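Local coordinates for ectonucleotide pyrophosphatase/phosphodiesterase family member 5 (Mus musculus, PDB 5VEN), which probably hydrolyses phosphodiester or pyrophosphate bonds as a two-zinc ectoenzyme, with a restricted capacity for nucleotide hydrolysis, at residues A[57-62]-A[77-82]; A[252-257]-A[322-327]. One frame throughout, in Å; residues are numbered along the deposited sequence.

In the fold
Contacts 1 and 2 flank the two-zinc site of one alkaline phosphatase-like domain, their centres about 12 Å apart. They come in series along the chain. Contact 1 joins the start of helix 58-67 to the loop leading into the hairpin of strands 80-83 and 88-91. Contact 2 sets the start of strand 255-260, from a four-stranded antiparallel sheet, against the loop after strand 323-324, which pairs with strand 228-229. Thr58 in contact 1 and His325 in contact 2 each bind a different zinc, with water 2 between the metals, so regions distant in sequence together frame the metal centre. A probable hydrogen bond from Lys57 NZ to Ser253 O ties the contacts directly.

Contact 1. Residues A[57-62]-A[77-82]; sequences KTYPNH and VANDMF. With ZN (zinc ion), chain L.
At the two-zinc site characteristic of the alkaline phosphatase clan, the first turn of helix 58-67 is met by Asn79, whose amide serves its N-terminal end twice over. Asn79 OD1 accepts a hydrogen bond from Tyr59 N at 3.0 Å, nearly straight (160° at the hydrogen) and in the carbonyl plane. Asn79 ND2 donates to water 1 at 2.8 Å, and that water also takes the N-H of Thr58; both ends of the amide are thereby engaged and its rotation fixed. With Asn79 CG beside its own backbone N (chi1 -64°), the amide swings over to this turn, its plane almost perpendicular to the Tyr59 ring and OD1 3.3 Å from Tyr59 CB. Lys57 CB packs 3.7 Å from Asn79 ND2, while Pro60 CG presses on the backbone, 3.6 Å from Val77 C. Thr58 OG1 binds zinc at 1.9 Å; Asp22, Asp224 and His225 complete the protein ligands. Within the turn, Lys57 O accepts from both Asn61 N and Asn61 ND2. Beyond the contact, His62 NE2 is hydrogen-bonded to Ser20 OG on strand 15-21 of the main sheet, and the Tyr59 side chain rests on Phe90 of strand 88-91, partner of strand 80-83.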
loop_
_atom_site.group_PDB
_atom_site.type_symbol
_atom_site.label_atom_id
_atom_site.label_comp_id
_atom_site.label_asym_id
_atom_site.label_seq_id
_atom_site.Cartn_x
_atom_site.Cartn_y
_atom_site.Cartn_z
ATOM N N LYS A 57 6.359 0.127 -2.092
ATOM C CA LYS A 57 5.655 0.929 -3.089
ATOM C C LYS A 57 4.152 0.648 -3.029
ATOM O O LYS A 57 3.690 -0.279 -2.351
ATOM C CB LYS A 57 6.150 0.659 -4.522
ATOM C CG LYS A 57 7.608 1.005 -4.825
ATOM C CD LYS A 57 7.873 2.452 -4.989
ATOM C CE LYS A 57 9.268 2.650 -5.541
ATOM N NZ LYS A 57 9.429 4.028 -5.894
ATOM N N THR A 58 3.401 1.473 -3.770
ATOM C CA THR A 58 1.948 1.564 -3.613
ATOM C C THR A 58 1.236 0.283 -4.060
ATOM O O THR A 58 0.417 -0.261 -3.316
ATOM C CB THR A 58 1.420 2.771 -4.383
ATOM O OG1 THR A 58 1.934 3.988 -3.778
ATOM C CG2 THR A 58 -0.088 2.862 -4.348
ATOM N N TYR A 59 1.492 -0.175 -5.275
ATOM C CA TYR A 59 0.672 -1.296 -5.770
ATOM C C TYR A 59 1.018 -2.610 -5.072
ATOM O O TYR A 59 0.084 -3.317 -4.641
ATOM C CB TYR A 59 0.750 -1.376 -7.297
ATOM C CG TYR A 59 -0.322 -0.476 -7.886
ATOM C CD1 TYR A 59 -0.427 0.864 -7.530
ATOM C CD2 TYR A 59 -1.311 -0.989 -8.666
ATOM C CE1 TYR A 59 -1.463 1.668 -8.057
ATOM C CE2 TYR A 59 -2.297 -0.216 -9.172
ATOM C CZ TYR A 59 -2.392 1.099 -8.872
ATOM O OH TYR A 59 -3.455 1.809 -9.405
ATOM N N PRO A 60 2.294 -2.925 -4.814
ATOM C CA PRO A 60 2.582 -4.136 -4.026
ATOM C C PRO A 60 1.927 -4.102 -2.660
ATOM O O PRO A 60 1.391 -5.115 -2.191
ATOM C CB PRO A 60 4.125 -4.149 -3.929
ATOM C CG PRO A 60 4.587 -3.409 -5.120
ATOM C CD PRO A 60 3.524 -2.316 -5.351
ATOM N N ASN A 61 1.957 -2.940 -1.985
ATOM C CA ASN A 61 1.483 -2.930 -0.617
ATOM C C ASN A 61 -0.027 -2.896 -0.504
ATOM O O ASN A 61 -0.576 -3.559 0.404
ATOM C CB ASN A 61 2.132 -1.788 0.162
ATOM C CG ASN A 61 3.444 -2.257 0.756
ATOM O OD1 ASN A 61 3.465 -2.928 1.786
ATOM N ND2 ASN A 61 4.520 -2.074 0.017
ATOM N N HIS A 62 -0.724 -2.232 -1.425
ATOM C CA HIS A 62 -2.187 -2.303 -1.379
ATOM C C HIS A 62 -2.663 -3.708 -1.726
ATOM O O HIS A 62 -3.615 -4.207 -1.110
ATOM C CB HIS A 62 -2.829 -1.269 -2.275
ATOM C CG HIS A 62 -2.862 0.112 -1.681
ATOM N ND1 HIS A 62 -1.856 1.020 -1.917
ATOM C CD2 HIS A 62 -3.761 0.743 -0.868
ATOM C CE1 HIS A 62 -2.140 2.164 -1.300
ATOM N NE2 HIS A 62 -3.288 2.020 -0.655
ATOM N N VAL A 77 4.788 -7.165 -7.890
ATOM C CA VAL A 77 6.090 -7.007 -7.235
ATOM C C VAL A 77 6.590 -5.557 -7.285
ATOM O O VAL A 77 7.496 -5.209 -6.521
ATOM C CB VAL A 77 7.177 -7.935 -7.807
ATOM C CG1 VAL A 77 6.688 -9.402 -7.722
ATOM C CG2 VAL A 77 7.563 -7.576 -9.219
ATOM N N ALA A 78 6.038 -4.725 -8.161
ATOM C CA ALA A 78 6.447 -3.326 -8.297
ATOM C C ALA A 78 5.337 -2.579 -9.004
ATOM O O ALA A 78 4.389 -3.185 -9.519
ATOM C CB ALA A 78 7.745 -3.191 -9.093
ATOM N N ASN A 79 5.487 -1.242 -9.061
ATOM C CA ASN A 79 4.585 -0.409 -9.844
ATOM C C ASN A 79 4.906 -0.476 -11.327
ATOM O O ASN A 79 4.065 -0.110 -12.146
ATOM C CB ASN A 79 4.669 1.066 -9.421
ATOM C CG ASN A 79 4.223 1.316 -8.018
ATOM O OD1 ASN A 79 3.436 0.568 -7.420
ATOM N ND2 ASN A 79 4.699 2.430 -7.475
ATOM N N ASP A 80 6.134 -0.878 -11.667
ATOM C CA ASP A 80 6.583 -1.062 -13.038
ATOM C C ASP A 80 7.217 -2.434 -13.123
ATOM O O ASP A 80 8.161 -2.730 -12.374
ATOM C CB ASP A 80 7.586 0.017 -13.457
ATOM C CG ASP A 80 6.934 1.365 -13.603
ATOM O OD1 ASP A 80 6.828 2.080 -12.593
ATOM O OD2 ASP A 80 6.497 1.703 -14.713
ATOM N N MET A 81 6.685 -3.265 -14.024
ATOM C CA MET A 81 7.072 -4.664 -14.097
ATOM C C MET A 81 7.135 -5.095 -15.547
ATOM O O MET A 81 6.483 -4.525 -16.430
ATOM C CB MET A 81 6.071 -5.599 -13.421
ATOM C CG MET A 81 5.825 -5.346 -11.979
ATOM S SD MET A 81 4.669 -6.528 -11.301
ATOM C CE MET A 81 3.106 -5.761 -11.686
ATOM N N PHE A 82 7.880 -6.170 -15.752
ATOM C CA PHE A 82 7.896 -6.870 -17.027
ATOM C C PHE A 82 7.728 -8.345 -16.729
ATOM O O PHE A 82 8.488 -8.898 -15.928
ATOM C CB PHE A 82 9.183 -6.652 -17.805
ATOM C CG PHE A 82 9.279 -7.541 -19.028
ATOM C CD1 PHE A 82 8.404 -7.373 -20.104
ATOM C CD2 PHE A 82 10.240 -8.532 -19.098
ATOM C CE1 PHE A 82 8.481 -8.197 -21.243
ATOM C CE2 PHE A 82 10.315 -9.374 -20.234
ATOM C CZ PHE A 82 9.436 -9.199 -21.290
HETATM ZN ZN ZN L . 1.780 4.701 -2.000
HETATM O O HOH W 1 4.338 4.092 -5.237
HETATM O O HOH W 2 2.889 6.300 -3.668
#

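Contact 2. Residues A[252-257]-A[322-327]. With ZN (zinc ion), chain K.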
loop_
_atom_site.group_PDB
_atom_site.type_symbol
_atom_site.label_atom_id
_atom_site.label_comp_id
_atom_site.label_asym_id
_atom_site.label_seq_id
_atom_site.Cartn_x
_atom_site.Cartn_y
_atom_site.Cartn_z
ATOM N N HIS A 252 13.078 1.965 -11.713
ATOM C CA HIS A 252 14.273 2.799 -11.560
ATOM C C HIS A 252 14.824 2.969 -10.149
ATOM O O HIS A 252 15.980 2.589 -9.895
ATOM C CB HIS A 252 14.010 4.182 -12.149
ATOM C CG HIS A 252 14.017 4.219 -13.651
ATOM N ND1 HIS A 252 14.777 5.123 -14.371
ATOM C CD2 HIS A 252 13.326 3.497 -14.567
ATOM C CE1 HIS A 252 14.554 4.952 -15.662
ATOM N NE2 HIS A 252 13.677 3.972 -15.809
ATOM N N SER A 253 14.073 3.596 -9.249
ATOM C CA SER A 253 14.611 3.952 -7.922
ATOM C C SER A 253 13.545 3.837 -6.874
ATOM O O SER A 253 12.376 4.182 -7.132
ATOM C CB SER A 253 15.182 5.373 -7.901
ATOM O OG SER A 253 15.843 5.666 -6.680
ATOM N N PRO A 254 13.935 3.401 -5.659
ATOM C CA PRO A 254 15.269 3.039 -5.165
ATOM C C PRO A 254 15.604 1.550 -5.319
ATOM O O PRO A 254 16.595 1.104 -4.785
ATOM C CB PRO A 254 15.184 3.413 -3.685
ATOM C CG PRO A 254 13.770 3.055 -3.351
ATOM C CD PRO A 254 12.951 3.392 -4.561
ATOM N N VAL A 255 14.747 0.791 -6.010
ATOM C CA VAL A 255 15.022 -0.617 -6.304
ATOM C C VAL A 255 15.090 -0.735 -7.819
ATOM O O VAL A 255 14.064 -0.802 -8.510
ATOM C CB VAL A 255 13.987 -1.561 -5.692
ATOM C CG1 VAL A 255 14.307 -3.052 -5.997
ATOM C CG2 VAL A 255 13.950 -1.320 -4.186
ATOM N N ALA A 256 16.310 -0.761 -8.339
ATOM C CA ALA A 256 16.518 -0.807 -9.773
ATOM C C ALA A 256 16.400 -2.263 -10.210
ATOM O O ALA A 256 17.162 -3.113 -9.741
ATOM C CB ALA A 256 17.876 -0.226 -10.145
ATOM N N ALA A 257 15.417 -2.540 -11.046
ATOM C CA ALA A 257 15.187 -3.875 -11.606
ATOM C C ALA A 257 15.832 -3.894 -12.987
ATOM O O ALA A 257 15.350 -3.233 -13.917
ATOM C CB ALA A 257 13.695 -4.176 -11.680
ATOM N N LEU A 322 12.378 15.009 -3.712
ATOM C CA LEU A 322 12.888 15.228 -2.364
ATOM C C LEU A 322 12.398 14.192 -1.360
ATOM O O LEU A 322 13.040 14.014 -0.313
ATOM C CB LEU A 322 12.530 16.639 -1.885
ATOM C CG LEU A 322 13.398 17.769 -2.476
ATOM C CD1 LEU A 322 12.798 19.149 -2.221
ATOM C CD2 LEU A 322 14.848 17.688 -1.951
ATOM N N GLY A 323 11.279 13.532 -1.631
ATOM C CA GLY A 323 10.827 12.401 -0.821
ATOM C C GLY A 323 10.694 11.169 -1.703
ATOM O O GLY A 323 10.291 11.277 -2.869
ATOM N N ASN A 324 11.049 10.005 -1.156
ATOM C CA ASN A 324 10.730 8.773 -1.855
ATOM C C ASN A 324 10.635 7.623 -0.863
ATOM O O ASN A 324 10.890 7.758 0.355
ATOM C CB ASN A 324 11.733 8.475 -2.985
ATOM C CG ASN A 324 11.114 7.607 -4.108
ATOM O OD1 ASN A 324 9.895 7.360 -4.163
ATOM N ND2 ASN A 324 11.979 7.071 -4.960
ATOM N N HIS A 325 10.150 6.493 -1.402
ATOM C CA HIS A 325 9.951 5.273 -0.642
ATOM C C HIS A 325 10.180 4.109 -1.606
ATOM O O HIS A 325 10.438 4.305 -2.795
ATOM C CB HIS A 325 8.545 5.249 -0.034
ATOM C CG HIS A 325 7.490 5.487 -1.054
ATOM N ND1 HIS A 325 6.876 4.461 -1.742
ATOM C CD2 HIS A 325 6.974 6.643 -1.559
ATOM C CE1 HIS A 325 6.006 4.968 -2.601
ATOM N NE2 HIS A 325 6.067 6.293 -2.534
ATOM N N GLY A 326 10.056 2.904 -1.100
ATOM C CA GLY A 326 10.438 1.702 -1.846
ATOM C C GLY A 326 11.595 0.935 -1.230
ATOM O O GLY A 326 11.828 -0.235 -1.589
ATOM N N TYR A 327 12.296 1.559 -0.273
ATOM C CA TYR A 327 13.441 1.022 0.435
ATOM C C TYR A 327 13.053 -0.212 1.259
ATOM O O TYR A 327 11.875 -0.541 1.454
ATOM C CB TYR A 327 14.021 2.106 1.346
ATOM C CG TYR A 327 14.414 3.352 0.585
ATOM C CD1 TYR A 327 15.625 3.434 -0.098
ATOM C CD2 TYR A 327 13.553 4.438 0.525
ATOM C CE1 TYR A 327 15.991 4.588 -0.813
ATOM C CE2 TYR A 327 13.904 5.604 -0.202
ATOM C CZ TYR A 327 15.120 5.657 -0.874
ATOM O OH TYR A 327 15.485 6.784 -1.594
HETATM ZN ZN ZN K . 4.823 7.647 -3.441
HETATM O O HOH W 3 14.791 7.195 -4.505
HETATM O O HOH W 4 10.510 6.285 -7.560
HETATM O O HOH W 5 4.046 6.763 -5.046
HETATM O O HOH W 2 2.889 6.300 -3.668
#
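Pro254 lays its ring on Tyr327 in a CH-pi contact: CG sits over the centre of one aromatic face, 3.7 Å from the ring centroid and 10° off its normal, while Pro254 CB comes to 3.2 Å from Tyr327 CE1. Pro254 CD lies 3.2 Å from His325 O. Gly326 brings bare backbone against the proline; a beta carbon there would clash with Pro254 CD. Two waters bridge the segments: Asn324 ND2 donates to water 3 at 2.9 Å and to water 4 at 3.1 Å. Water 3 also meets Ser253 OG and donates to Tyr327 OH, and water 4 donates to Ser253 O. Loop 325-327, after the short strand 323-324, carries a ligand of the two-zinc centre of this alkaline phosphatase-like fold: His325 NE2 binds zinc along with Asp177 and His181. The CB of His325 points away from the proline segment, and chi1 53° sets CG between the backbone N and the carbonyl carbon. Tyr327 OH is hydrogen-bonded to Trp310 O; an alanine in place of Tyr327 would probably leave that carbonyl and water 3 without their hydroxyl partner and Pro254 without its aromatic cover. Further out, Thr56 O holds His325 ND1, and Ser253 OG is bonded to Ile312 N on strand 311-313.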